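PPC domain-containing protein (Pyrococcus horikoshii, PDB 2DT4) is of unknown function but forms a trimer built on the PPC domain, a fold conserved between plants and prokaryotes. Local coordinates at residues Arg10-Arg15 with Lys27-Lys32; Gly52-Leu55 with Glu60-Val63; Gly68-Ile73 with Ile100-His105; Ile126-Thr131 with Leu135-Glu140. All blocks are in the same frame, centred on the assembly; numbering follows the deposited sequence.

Interaction 1: residues Arg10-Arg15 with Lys27-Lys32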
loop_
_atom_site.group_PDB
_atom_site.type_symbol
_atom_site.label_atom_id
_atom_site.label_comp_id
_atom_site.label_asym_id
_atom_site.label_seq_id
_atom_site.Cartn_x
_atom_site.Cartn_y
_atom_site.Cartn_z
ATOM N N ARG A 10 -9.726 -12.070 11.760
ATOM C CA ARG A 10 -10.268 -10.818 12.251
ATOM C C ARG A 10 -9.682 -9.649 11.475
ATOM O O ARG A 10 -8.528 -9.696 11.034
ATOM C CB ARG A 10 -10.026 -10.682 13.757
ATOM C CG ARG A 10 -10.812 -11.710 14.565
ATOM C CD ARG A 10 -10.355 -11.841 15.981
ATOM N NE ARG A 10 -9.052 -12.479 16.071
ATOM C CZ ARG A 10 -8.249 -12.503 17.139
ATOM N NH1 ARG A 10 -7.086 -13.161 17.050
ATOM N NH2 ARG A 10 -8.593 -11.892 18.262
ATOM N N THR A 11 -10.503 -8.628 11.320
ATOM C CA THR A 11 -10.190 -7.429 10.536
ATOM C C THR A 11 -10.295 -6.180 11.438
ATOM O O THR A 11 -11.232 -6.053 12.223
ATOM C CB THR A 11 -11.188 -7.327 9.383
ATOM O OG1 THR A 11 -11.169 -8.542 8.610
ATOM C CG2 THR A 11 -10.810 -6.192 8.449
ATOM N N TYR A 12 -9.336 -5.254 11.326
ATOM C CA TYR A 12 -9.277 -4.083 12.175
ATOM C C TYR A 12 -8.888 -2.800 11.437
ATOM O O TYR A 12 -8.154 -2.829 10.452
ATOM C CB TYR A 12 -8.254 -4.276 13.301
ATOM C CG TYR A 12 -8.383 -5.546 14.146
ATOM C CD1 TYR A 12 -8.983 -5.508 15.391
ATOM C CD2 TYR A 12 -7.874 -6.763 13.703
ATOM C CE1 TYR A 12 -9.066 -6.638 16.175
ATOM C CE2 TYR A 12 -7.935 -7.885 14.492
ATOM C CZ TYR A 12 -8.542 -7.818 15.716
ATOM O OH TYR A 12 -8.576 -8.949 16.521
ATOM N N LEU A 13 -9.391 -1.680 11.935
ATOM C CA LEU A 13 -9.059 -0.353 11.438
ATOM C C LEU A 13 -9.095 0.558 12.647
ATOM O O LEU A 13 -10.118 0.610 13.326
ATOM C CB LEU A 13 -10.065 0.115 10.374
ATOM C CG LEU A 13 -9.738 1.499 9.795
ATOM C CD1 LEU A 13 -8.374 1.527 9.105
ATOM C CD2 LEU A 13 -10.852 1.928 8.851
ATOM N N PHE A 14 -7.982 1.233 12.927
ATOM C CA PHE A 14 -7.860 1.989 14.171
ATOM C C PHE A 14 -6.842 3.094 14.071
ATOM O O PHE A 14 -5.924 3.066 13.215
ATOM C CB PHE A 14 -7.512 1.068 15.357
ATOM C CG PHE A 14 -6.329 0.170 15.127
ATOM C CD1 PHE A 14 -5.030 0.632 15.279
ATOM C CD2 PHE A 14 -6.519 -1.124 14.727
ATOM C CE1 PHE A 14 -3.937 -0.213 15.018
ATOM C CE2 PHE A 14 -5.456 -1.963 14.484
ATOM C CZ PHE A 14 -4.159 -1.509 14.607
ATOM N N ARG A 15 -6.998 4.059 14.976
ATOM C CA ARG A 15 -6.002 5.078 15.178
ATOM C C ARG A 15 -5.150 4.766 16.380
ATOM O O ARG A 15 -5.653 4.537 17.474
ATOM C CB ARG A 15 -6.634 6.449 15.371
ATOM C CG ARG A 15 -5.585 7.493 15.594
ATOM C CD ARG A 15 -6.048 8.885 15.337
ATOM N NE ARG A 15 -6.984 9.328 16.346
ATOM C CZ ARG A 15 -6.663 10.003 17.456
ATOM N NH1 ARG A 15 -7.622 10.409 18.297
ATOM N NH2 ARG A 15 -5.420 10.231 17.771
ATOM N N LYS A 27 2.775 -4.604 17.671
ATOM C CA LYS A 27 3.158 -5.842 18.360
ATOM C C LYS A 27 2.295 -6.092 19.600
ATOM O O LYS A 27 1.738 -7.191 19.783
ATOM C CB LYS A 27 4.632 -5.819 18.742
ATOM C CG LYS A 27 5.044 -7.037 19.572
ATOM C CD LYS A 27 6.557 -7.096 19.837
ATOM C CE LYS A 27 6.878 -8.292 20.693
ATOM N NZ LYS A 27 8.302 -8.796 20.704
ATOM N N ASN A 28 2.156 -5.064 20.440
ATOM C CA ASN A 28 1.379 -5.192 21.666
ATOM C C ASN A 28 -0.114 -5.436 21.394
ATOM O O ASN A 28 -0.798 -6.176 22.127
ATOM C CB ASN A 28 1.593 -3.935 22.527
ATOM C CG ASN A 28 2.971 -3.942 23.218
ATOM O OD1 ASN A 28 3.568 -5.020 23.408
ATOM N ND2 ASN A 28 3.475 -2.763 23.589
ATOM N N PHE A 29 -0.625 -4.767 20.366
ATOM C CA PHE A 29 -1.986 -5.006 19.887
ATOM C C PHE A 29 -2.147 -6.521 19.545
ATOM O O PHE A 29 -3.111 -7.169 19.989
ATOM C CB PHE A 29 -2.314 -4.091 18.710
ATOM C CG PHE A 29 -3.580 -4.440 18.003
ATOM C CD1 PHE A 29 -3.535 -5.325 16.940
ATOM C CD2 PHE A 29 -4.798 -3.886 18.356
ATOM C CE1 PHE A 29 -4.671 -5.644 16.251
ATOM C CE2 PHE A 29 -5.942 -4.249 17.655
ATOM C CZ PHE A 29 -5.843 -5.162 16.630
ATOM N N CYS A 30 -1.246 -7.062 18.733
ATOM C CA CYS A 30 -1.347 -8.444 18.323
ATOM C C CYS A 30 -1.210 -9.361 19.541
ATOM O O CYS A 30 -1.905 -10.341 19.620
ATOM C CB CYS A 30 -0.331 -8.803 17.238
ATOM S SG CYS A 30 -0.666 -7.963 15.667
ATOM N N LYS A 31 -0.345 -9.030 20.499
ATOM C CA LYS A 31 -0.248 -9.868 21.702
ATOM C C LYS A 31 -1.553 -9.930 22.454
ATOM O O LYS A 31 -1.994 -11.023 22.866
ATOM C CB LYS A 31 0.878 -9.398 22.608
ATOM C CG LYS A 31 2.223 -9.665 22.033
ATOM C CD LYS A 31 3.314 -9.259 23.019
ATOM C CE LYS A 31 4.636 -9.562 22.429
ATOM N NZ LYS A 31 5.764 -9.202 23.369
ATOM N N LYS A 32 -2.181 -8.775 22.617
ATOM C CA LYS A 32 -3.441 -8.678 23.306
ATOM C C LYS A 32 -4.523 -9.471 22.593
ATOM O O LYS A 32 -5.292 -10.201 23.227
ATOM C CB LYS A 32 -3.877 -7.224 23.444
ATOM C CG LYS A 32 -5.166 -7.075 24.235
ATOM C CD LYS A 32 -5.151 -7.837 25.536
ATOM C CE LYS A 32 -6.401 -7.551 26.355
ATOM N NZ LYS A 32 -7.663 -7.751 25.563
#
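Tyr12 OH is hydrogen-bonded to Glu33 OE2 at the end of helix 22-33, while the ring behind it receives Phe29 from the same helix. The arrangement is a small aromatic cluster by which the helix docks on strand 5-16 of the mixed sheet in the PPC domain. Phe29 is the wedge. Its CG stands anti to the backbone N (chi1 169°), which carries the ring off the helix toward the strand, and its leading atom CZ lies over the centre of the Tyr12 ring, 3.4 Å from Tyr12 CD1. With the planes at 88° and the centroids of the Tyr12 and Phe29 rings 4.8 Å apart, this is an edge-to-face pair in which Tyr12 supplies the face. Phe14, two residues along the strand, approaches differently: its CE2 sits over one face of Phe29, displaced toward the rim, with the two ring planes inclined at only 34°. One aromatic ring thus offers its edge to one neighbour and a face to another. A leucine in place of Tyr12 would probably deprive Phe29 CZ of its flat seat and leave the Glu33 carboxylate without its phenol partner. Leu118 on strand 114-123 and Ile35 also pack on both Tyr12 and Phe29. At the Phe14 side, the closest approach is from Phe14 CE2 to Phe29 CZ, 3.9 Å.

Interaction 2: residues Gly52-Leu55 with Glu60-Val63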
loop_
_atom_site.group_PDB
_atom_site.type_symbol
_atom_site.label_atom_id
_atom_site.label_comp_id
_atom_site.label_asym_id
_atom_site.label_seq_id
_atom_site.Cartn_x
_atom_site.Cartn_y
_atom_site.Cartn_z
ATOM N N GLY A 52 15.694 2.009 7.654
ATOM C CA GLY A 52 16.804 1.113 7.391
ATOM C C GLY A 52 16.936 0.688 5.947
ATOM O O GLY A 52 15.948 0.459 5.256
ATOM N N TYR A 53 18.190 0.585 5.497
ATOM C CA TYR A 53 18.576 0.030 4.204
ATOM C C TYR A 53 19.507 -1.142 4.501
ATOM O O TYR A 53 20.546 -0.957 5.170
ATOM C CB TYR A 53 19.316 1.090 3.403
ATOM C CG TYR A 53 19.835 0.587 2.097
ATOM C CD1 TYR A 53 19.051 0.595 0.942
ATOM C CD2 TYR A 53 21.133 0.119 2.003
ATOM C CE1 TYR A 53 19.541 0.124 -0.263
ATOM C CE2 TYR A 53 21.629 -0.344 0.840
ATOM C CZ TYR A 53 20.831 -0.349 -0.317
ATOM O OH TYR A 53 21.419 -0.822 -1.462
ATOM N N PHE A 54 19.162 -2.346 4.069
ATOM C CA PHE A 54 19.955 -3.520 4.454
ATOM C C PHE A 54 21.263 -3.561 3.662
ATOM O O PHE A 54 21.264 -3.396 2.444
ATOM C CB PHE A 54 19.176 -4.808 4.245
ATOM C CG PHE A 54 19.768 -6.004 4.914
ATOM C CD1 PHE A 54 19.745 -6.126 6.274
ATOM C CD2 PHE A 54 20.309 -7.011 4.148
ATOM C CE1 PHE A 54 20.289 -7.257 6.891
ATOM C CE2 PHE A 54 20.844 -8.127 4.753
ATOM C CZ PHE A 54 20.813 -8.237 6.111
ATOM N N LEU A 55 22.350 -3.832 4.391
ATOM C CA LEU A 55 23.676 -3.987 3.808
ATOM C C LEU A 55 24.024 -5.460 3.815
ATOM O O LEU A 55 24.376 -6.028 4.844
ATOM C CB LEU A 55 24.705 -3.177 4.610
ATOM C CG LEU A 55 24.498 -1.666 4.670
ATOM C CD1 LEU A 55 25.526 -1.110 5.651
ATOM C CD2 LEU A 55 24.661 -1.056 3.310
ATOM N N GLU A 60 23.493 -6.499 8.169
ATOM C CA GLU A 60 22.779 -5.633 9.090
ATOM C C GLU A 60 22.228 -4.429 8.346
ATOM O O GLU A 60 22.629 -4.165 7.231
ATOM C CB GLU A 60 23.691 -5.177 10.242
ATOM C CG GLU A 60 24.777 -4.189 9.900
ATOM C CD GLU A 60 25.634 -3.838 11.116
ATOM O OE1 GLU A 60 25.874 -2.635 11.365
ATOM O OE2 GLU A 60 26.047 -4.769 11.846
ATOM N N TYR A 61 21.320 -3.719 9.010
ATOM C CA TYR A 61 20.734 -2.520 8.420
ATOM C C TYR A 61 21.535 -1.339 8.736
ATOM O O TYR A 61 21.926 -1.111 9.868
ATOM C CB TYR A 61 19.342 -2.205 8.969
ATOM C CG TYR A 61 18.253 -3.067 8.410
ATOM C CD1 TYR A 61 17.672 -2.766 7.212
ATOM C CD2 TYR A 61 17.797 -4.193 9.094
ATOM C CE1 TYR A 61 16.673 -3.549 6.675
ATOM C CE2 TYR A 61 16.796 -4.996 8.562
ATOM C CZ TYR A 61 16.216 -4.651 7.361
ATOM O OH TYR A 61 15.203 -5.403 6.811
ATOM N N LYS A 62 21.603 -0.470 7.731
ATOM C CA LYS A 62 22.176 0.898 7.868
ATOM C C LYS A 62 20.955 1.667 8.339
ATOM O O LYS A 62 19.901 1.650 7.694
ATOM C CB LYS A 62 22.680 1.481 6.558
ATOM C CG LYS A 62 23.014 2.957 6.595
ATOM C CD LYS A 62 23.360 3.441 5.188
ATOM C CE LYS A 62 23.614 4.933 5.138
ATOM N NZ LYS A 62 24.089 5.300 3.777
ATOM N N VAL A 63 21.093 2.342 9.455
ATOM C CA VAL A 63 19.981 3.044 10.061
ATOM C C VAL A 63 20.165 4.534 9.802
ATOM O O VAL A 63 21.232 5.113 10.093
ATOM C CB VAL A 63 19.859 2.771 11.558
ATOM C CG1 VAL A 63 18.751 3.586 12.159
ATOM C CG2 VAL A 63 19.612 1.302 11.840
#
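Tyr61 and Phe54 form the aromatic pair on one face of a beta hairpin, strands 49-55 and 60-65, part of the three-stranded antiparallel sheet of this PPC domain. The backbone bonds come first. Tyr53 and Lys62 are a hydrogen-bonded pair, with Tyr53 N to Lys62 O at 3.0 Å and Lys62 N to Tyr53 O at 2.8 Å. Leu55 and Glu60 form the next one: Leu55 N reaches Glu60 O at 2.9 Å, but the return bond from Glu60 N to Leu55 O is weak at 3.5 Å. A CA-H...O contact from Gly52 CA to Lys62 O, 3.2 Å, gives that carbonyl a second donor.

Among the aromatic contacts, Phe54 turns its edge to the face of Tyr61, the planes at 70°. Phe54 CG stands anti to the backbone N (chi1 -166°), which brings CD1 over the centre of the tyrosine ring. Behind it, Phe54 CB meets Tyr61 CE1 at 3.7 Å. Tyr61 also stacks with His105, and its OH bonds a glycerol, probably from the crystallisation liquor. Replacing Tyr61 by an alanine would probably expose the Phe54 edge to a gap and take the stacking partner from His105.

Apolar contact on the other face is slight, with Leu55 CD1 against Lys62 CB at 4.0 Å. Two side-chain ends cross to the third subunit, where Glu98 forms a salt bridge with Lys62 NZ and Ser69 O receives Tyr53 OH. The backbone amide Phe54 N bonds Glu71 OE1 of that same subunit.

Interaction 3: residues Gly68-Ile73 with Ile100-His105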
loop_
_atom_site.group_PDB
_atom_site.type_symbol
_atom_site.label_atom_id
_atom_site.label_comp_id
_atom_site.label_asym_id
_atom_site.label_seq_id
_atom_site.Cartn_x
_atom_site.Cartn_y
_atom_site.Cartn_z
ATOM N N GLY A 68 12.059 15.356 13.039
ATOM C CA GLY A 68 10.846 16.123 12.872
ATOM C C GLY A 68 9.715 15.291 12.302
ATOM O O GLY A 68 9.772 14.063 12.275
ATOM N N SER A 69 8.653 15.967 11.905
ATOM C CA SER A 69 7.455 15.324 11.403
ATOM C C SER A 69 7.592 14.990 9.920
ATOM O O SER A 69 7.998 15.816 9.118
ATOM C CB SER A 69 6.244 16.231 11.604
ATOM O OG SER A 69 6.005 16.384 12.996
ATOM N N TYR A 70 7.255 13.753 9.597
ATOM C CA TYR A 70 7.157 13.294 8.231
ATOM C C TYR A 70 5.773 12.733 7.997
ATOM O O TYR A 70 5.259 11.943 8.825
ATOM C CB TYR A 70 8.210 12.216 7.945
ATOM C CG TYR A 70 9.597 12.736 7.680
ATOM C CD1 TYR A 70 10.433 13.184 8.723
ATOM C CD2 TYR A 70 10.092 12.771 6.380
ATOM C CE1 TYR A 70 11.738 13.668 8.449
ATOM C CE2 TYR A 70 11.369 13.245 6.105
ATOM C CZ TYR A 70 12.170 13.704 7.134
ATOM O OH TYR A 70 13.440 14.184 6.850
ATOM N N GLU A 71 5.175 13.069 6.863
ATOM C CA GLU A 71 3.926 12.432 6.454
ATOM C C GLU A 71 4.200 10.936 6.178
ATOM O O GLU A 71 5.136 10.570 5.434
ATOM C CB GLU A 71 3.274 13.105 5.231
ATOM C CG GLU A 71 2.829 14.544 5.488
ATOM C CD GLU A 71 1.582 14.676 6.347
ATOM O OE1 GLU A 71 1.402 15.722 7.016
ATOM O OE2 GLU A 71 0.724 13.767 6.360
ATOM N N LEU A 72 3.411 10.078 6.804
ATOM C CA LEU A 72 3.507 8.637 6.607
ATOM C C LEU A 72 2.653 8.320 5.385
ATOM O O LEU A 72 1.454 8.159 5.480
ATOM C CB LEU A 72 3.008 7.922 7.874
ATOM C CG LEU A 72 3.471 6.497 8.268
ATOM C CD1 LEU A 72 2.430 5.686 8.989
ATOM C CD2 LEU A 72 4.381 5.719 7.336
ATOM N N ILE A 73 3.301 8.311 4.220
ATOM C CA ILE A 73 2.626 8.181 2.946
ATOM C C ILE A 73 2.180 6.745 2.723
ATOM O O ILE A 73 1.051 6.497 2.312
ATOM C CB ILE A 73 3.544 8.656 1.813
ATOM C CG1 ILE A 73 3.807 10.158 1.938
ATOM C CG2 ILE A 73 3.040 8.197 0.411
ATOM C CD1 ILE A 73 4.944 10.658 1.080
ATOM N N ILE A 100 9.189 15.938 -0.688
ATOM C CA ILE A 100 10.153 14.924 -1.113
ATOM C C ILE A 100 10.051 13.698 -0.222
ATOM O O ILE A 100 9.800 13.796 0.972
ATOM C CB ILE A 100 11.577 15.505 -1.087
ATOM C CG1 ILE A 100 11.640 16.804 -1.908
ATOM C CG2 ILE A 100 12.555 14.462 -1.600
ATOM C CD1 ILE A 100 11.016 16.703 -3.195
ATOM N N VAL A 101 10.252 12.526 -0.821
ATOM C CA VAL A 101 9.974 11.257 -0.129
ATOM C C VAL A 101 11.266 10.505 0.187
ATOM O O VAL A 101 12.127 10.339 -0.678
ATOM C CB VAL A 101 9.023 10.384 -0.985
ATOM C CG1 VAL A 101 8.781 9.041 -0.328
ATOM C CG2 VAL A 101 7.705 11.116 -1.189
ATOM N N PHE A 102 11.349 10.083 1.443
ATOM C CA PHE A 102 12.365 9.220 1.978
ATOM C C PHE A 102 11.720 7.906 2.364
ATOM O O PHE A 102 10.510 7.819 2.582
ATOM C CB PHE A 102 12.995 9.840 3.239
ATOM C CG PHE A 102 13.710 11.151 3.003
ATOM C CD1 PHE A 102 13.001 12.323 2.852
ATOM C CD2 PHE A 102 15.096 11.184 2.939
ATOM C CE1 PHE A 102 13.654 13.530 2.639
ATOM C CE2 PHE A 102 15.754 12.371 2.709
ATOM C CZ PHE A 102 15.040 13.546 2.571
ATOM N N GLY A 103 12.520 6.868 2.530
ATOM C CA GLY A 103 11.939 5.637 2.983
ATOM C C GLY A 103 12.868 4.461 3.023
ATOM O O GLY A 103 14.024 4.501 2.551
ATOM N N GLY A 104 12.307 3.355 3.506
ATOM C CA GLY A 104 13.043 2.124 3.629
ATOM C C GLY A 104 12.320 1.224 4.610
ATOM O O GLY A 104 11.129 1.413 4.874
ATOM N N HIS A 105 13.041 0.279 5.206
ATOM C CA HIS A 105 12.509 -0.530 6.288
ATOM C C HIS A 105 12.241 0.371 7.487
ATOM O O HIS A 105 13.069 1.217 7.810
ATOM C CB HIS A 105 13.550 -1.594 6.632
ATOM C CG HIS A 105 13.347 -2.247 7.959
ATOM N ND1 HIS A 105 14.330 -2.306 8.923
ATOM C CD2 HIS A 105 12.274 -2.894 8.469
ATOM C CE1 HIS A 105 13.864 -2.968 9.967
ATOM N NE2 HIS A 105 12.623 -3.339 9.714
#
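Tyr70 and Phe102 meet across a strand that neither belongs to: residues 69-82 and 101-104 both pair with strand 85-95, which runs between them in the mixed sheet of the PPC domain. From its CB, Tyr70 sets out toward the 101-104 strand, with CG anti to the carbonyl carbon and beside the backbone N (chi1 -79°). Farther out, the ring has a different neighbour at each side. On one, Gly68 O lies in the ring plane, 3.7 Å from Tyr70 CD1. On the other, Tyr70 CE2 presses 3.8 Å from Phe102 CD1, with Phe102 CE1 a little farther off. At the tip, Tyr70 OH stands 4.2 Å above the plane of the Phe102 ring, displaced toward the rim. The planes are at 89°, an offset edge-to-face pair in which tyrosine gives the edge and phenylalanine the face. Leu94 and Asn96 pack against Tyr70 as well.

Val101 points its side chain to the face of the strand opposite Phe102. There Ile73 CD1 and Val101 CG2 reach each other tip to tip at 3.6 Å, with Ser93 of the intervening strand touching both side chains. Val101 also packs on Phe102 of the second subunit and Val101 of the third. Strand 85-95 bonds to both strands, for example Gly95 to Glu71 and Ser93 to Ile73, whereas the contact itself rests on aromatic and aliphatic packing, with no hydrogen bond across it.

Interaction 4: residues Ile126-Thr131 with Leu135-Glu140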
loop_
_atom_site.group_PDB
_atom_site.type_symbol
_atom_site.label_atom_id
_atom_site.label_comp_id
_atom_site.label_asym_id
_atom_site.label_seq_id
_atom_site.Cartn_x
_atom_site.Cartn_y
_atom_site.Cartn_z
ATOM N N ILE A 126 3.836 -19.909 9.371
ATOM C CA ILE A 126 4.552 -18.938 8.552
ATOM C C ILE A 126 5.430 -18.177 9.543
ATOM O O ILE A 126 5.002 -17.253 10.211
ATOM C CB ILE A 126 3.632 -18.032 7.671
ATOM C CG1 ILE A 126 4.440 -17.103 6.775
ATOM C CG2 ILE A 126 2.633 -17.259 8.491
ATOM C CD1 ILE A 126 3.577 -16.371 5.768
ATOM N N GLU A 127 6.620 -18.707 9.759
ATOM C CA GLU A 127 7.493 -18.207 10.824
ATOM C C GLU A 127 8.829 -17.655 10.327
ATOM O O GLU A 127 9.445 -18.248 9.407
ATOM C CB GLU A 127 7.737 -19.430 11.721
ATOM C CG GLU A 127 8.561 -19.172 12.969
ATOM C CD GLU A 127 8.564 -20.355 13.932
ATOM O OE1 GLU A 127 7.857 -21.390 13.688
ATOM O OE2 GLU A 127 9.298 -20.228 14.938
ATOM N N ARG A 128 9.270 -16.540 10.920
ATOM C CA ARG A 128 10.562 -15.960 10.582
ATOM C C ARG A 128 11.663 -16.697 11.322
ATOM O O ARG A 128 11.646 -16.779 12.552
ATOM C CB ARG A 128 10.646 -14.496 10.946
ATOM C CG ARG A 128 9.771 -13.587 10.140
ATOM C CD ARG A 128 10.019 -12.113 10.388
ATOM N NE ARG A 128 9.121 -11.319 9.548
ATOM C CZ ARG A 128 9.292 -11.108 8.243
ATOM N NH1 ARG A 128 8.362 -10.428 7.576
ATOM N NH2 ARG A 128 10.347 -11.550 7.586
ATOM N N LYS A 129 12.588 -17.258 10.570
ATOM C CA LYS A 129 13.732 -17.957 11.152
ATOM C C LYS A 129 15.001 -17.425 10.555
ATOM O O LYS A 129 15.012 -16.914 9.429
ATOM C CB LYS A 129 13.621 -19.463 10.941
ATOM C CG LYS A 129 12.396 -20.089 11.588
ATOM C CD LYS A 129 12.302 -21.581 11.394
ATOM C CE LYS A 129 10.986 -22.149 11.892
ATOM N NZ LYS A 129 10.642 -23.496 11.329
ATOM N N PRO A 130 16.107 -17.544 11.274
ATOM C CA PRO A 130 17.390 -17.071 10.738
ATOM C C PRO A 130 17.777 -17.667 9.397
ATOM O O PRO A 130 17.462 -18.830 9.097
ATOM C CB PRO A 130 18.390 -17.515 11.814
ATOM C CG PRO A 130 17.581 -17.594 13.049
ATOM C CD PRO A 130 16.264 -18.129 12.626
ATOM N N THR A 131 18.487 -16.862 8.604
ATOM C CA THR A 131 18.978 -17.296 7.299
ATOM C C THR A 131 20.425 -16.820 7.148
ATOM O O THR A 131 20.914 -16.002 7.900
ATOM C CB THR A 131 18.138 -16.765 6.100
ATOM O OG1 THR A 131 18.296 -15.346 6.009
ATOM C CG2 THR A 131 16.650 -17.014 6.305
ATOM N N LEU A 135 18.955 -12.157 7.715
ATOM C CA LEU A 135 17.562 -11.736 7.831
ATOM C C LEU A 135 16.740 -12.896 8.363
ATOM O O LEU A 135 16.974 -14.029 7.970
ATOM C CB LEU A 135 16.997 -11.360 6.471
ATOM C CG LEU A 135 17.681 -10.161 5.834
ATOM C CD1 LEU A 135 17.335 -10.084 4.389
ATOM C CD2 LEU A 135 17.291 -8.899 6.547
ATOM N N ALA A 136 15.733 -12.588 9.185
ATOM C CA ALA A 136 14.814 -13.625 9.677
ATOM C C ALA A 136 13.669 -13.687 8.683
ATOM O O ALA A 136 12.933 -12.707 8.532
ATOM C CB ALA A 136 14.309 -13.299 11.047
ATOM N N LEU A 137 13.583 -14.807 7.978
ATOM C CA LEU A 137 12.580 -14.949 6.901
ATOM C C LEU A 137 11.739 -16.195 7.010
ATOM O O LEU A 137 12.117 -17.170 7.651
ATOM C CB LEU A 137 13.340 -15.046 5.567
ATOM C CG LEU A 137 14.284 -13.879 5.220
ATOM C CD1 LEU A 137 15.096 -14.125 3.998
ATOM C CD2 LEU A 137 13.513 -12.572 5.113
ATOM N N TRP A 138 10.579 -16.174 6.356
ATOM C CA TRP A 138 9.717 -17.336 6.221
ATOM C C TRP A 138 10.332 -18.337 5.239
ATOM O O TRP A 138 11.135 -17.957 4.390
ATOM C CB TRP A 138 8.369 -16.926 5.605
ATOM C CG TRP A 138 7.698 -15.758 6.275
ATOM C CD1 TRP A 138 7.737 -15.415 7.574
ATOM C CD2 TRP A 138 6.915 -14.768 5.616
ATOM N NE1 TRP A 138 7.016 -14.265 7.784
ATOM C CE2 TRP A 138 6.493 -13.855 6.586
ATOM C CE3 TRP A 138 6.505 -14.580 4.296
ATOM C CZ2 TRP A 138 5.690 -12.752 6.278
ATOM C CZ3 TRP A 138 5.746 -13.470 3.981
ATOM C CH2 TRP A 138 5.321 -12.583 4.978
ATOM N N GLU A 139 9.809 -19.555 5.273
ATOM C CA GLU A 139 10.215 -20.556 4.268
ATOM C C GLU A 139 9.568 -20.070 2.983
ATOM O O GLU A 139 8.398 -19.671 2.981
ATOM C CB GLU A 139 9.711 -21.952 4.663
ATOM C CG GLU A 139 10.207 -23.022 3.716
ATOM C CD GLU A 139 9.667 -24.404 4.041
ATOM O OE1 GLU A 139 9.760 -25.280 3.146
ATOM O OE2 GLU A 139 9.113 -24.589 5.149
ATOM N N GLU A 140 10.344 -20.030 1.911
ATOM C CA GLU A 140 9.859 -19.529 0.636
ATOM C C GLU A 140 8.817 -20.437 0.017
ATOM O O GLU A 140 8.743 -21.654 0.317
ATOM C CB GLU A 140 11.026 -19.375 -0.322
ATOM C CG GLU A 140 11.590 -20.697 -0.847
ATOM C CD GLU A 140 12.914 -20.515 -1.566
ATOM O OE1 GLU A 140 13.306 -21.427 -2.316
ATOM O OE2 GLU A 140 13.561 -19.471 -1.390
HETATM O O HOH W 1 7.689 -20.260 7.380
#
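The single antiparallel bridge of Lys129 with Leu137 joins two segments whose end-to-end directions are 131° apart, with Lys129 N to Leu137 O at 3.0 Å and Leu137 N to Lys129 O at 2.9 Å. Beyond the bridge, water 1 accepts from both Glu127 N and Glu139 N and so spans the gap between the backbones.

Among the side chains, Trp138 is held between two neighbours. Over one face lies Ile126, whose CG1 makes a CH-pi contact 3.6 Å from the centroid of the five-membered ring, with CD1 continuing over the benzo ring. The guanidinium of Arg128 comes to the opposite face, tilted 34° from the indole. The arginine chain is extended from CG to NE, which carries NH2 out to Ala136 O at 3.0 Å. That oxygen lies close to the guanidinium plane, a bond that, with those at NH1, helps set how the flat group is turned. At the far end Thr131 OG1 donates to a lone pair of Leu135 O, 2.7 Å away, while Thr131 CG2 crosses the Leu137 side chain.

Strand 127-128 lies parallel to strand 69-82, which supplies Asn78 to Arg128 NH1 and Ser80 to Trp138 NE1. From the third subunit, Glu115 forms a salt bridge with the same Arg128 NH1, and Phe14 packs on Trp138, so the C-terminal segment is fastened both to its own sheet and to the next subunit.

Overall arrangement
Along the chain the four contacts follow one another without interleaving. Interactions 1, 3 and 4 all reach the large mixed sheet, while interaction 2 lies on the separate three-stranded one, with its centre about 27 Å from that of interaction 1 and on the other side of the chain's centre. Interaction 2 nevertheless touches two others: Gly52 N probably bonds His105 O of interaction 3, and Phe54 packs on Leu135 of interaction 4. Further ties run between subunits: Arg15 of interaction 1 bonds Trp138 O, and Glu71 of interaction 3 bonds Phe54, both on the same neighbouring subunit. Thus the trimer joins interactions 1 and 4, separate within a chain, and links 2 and 3 again.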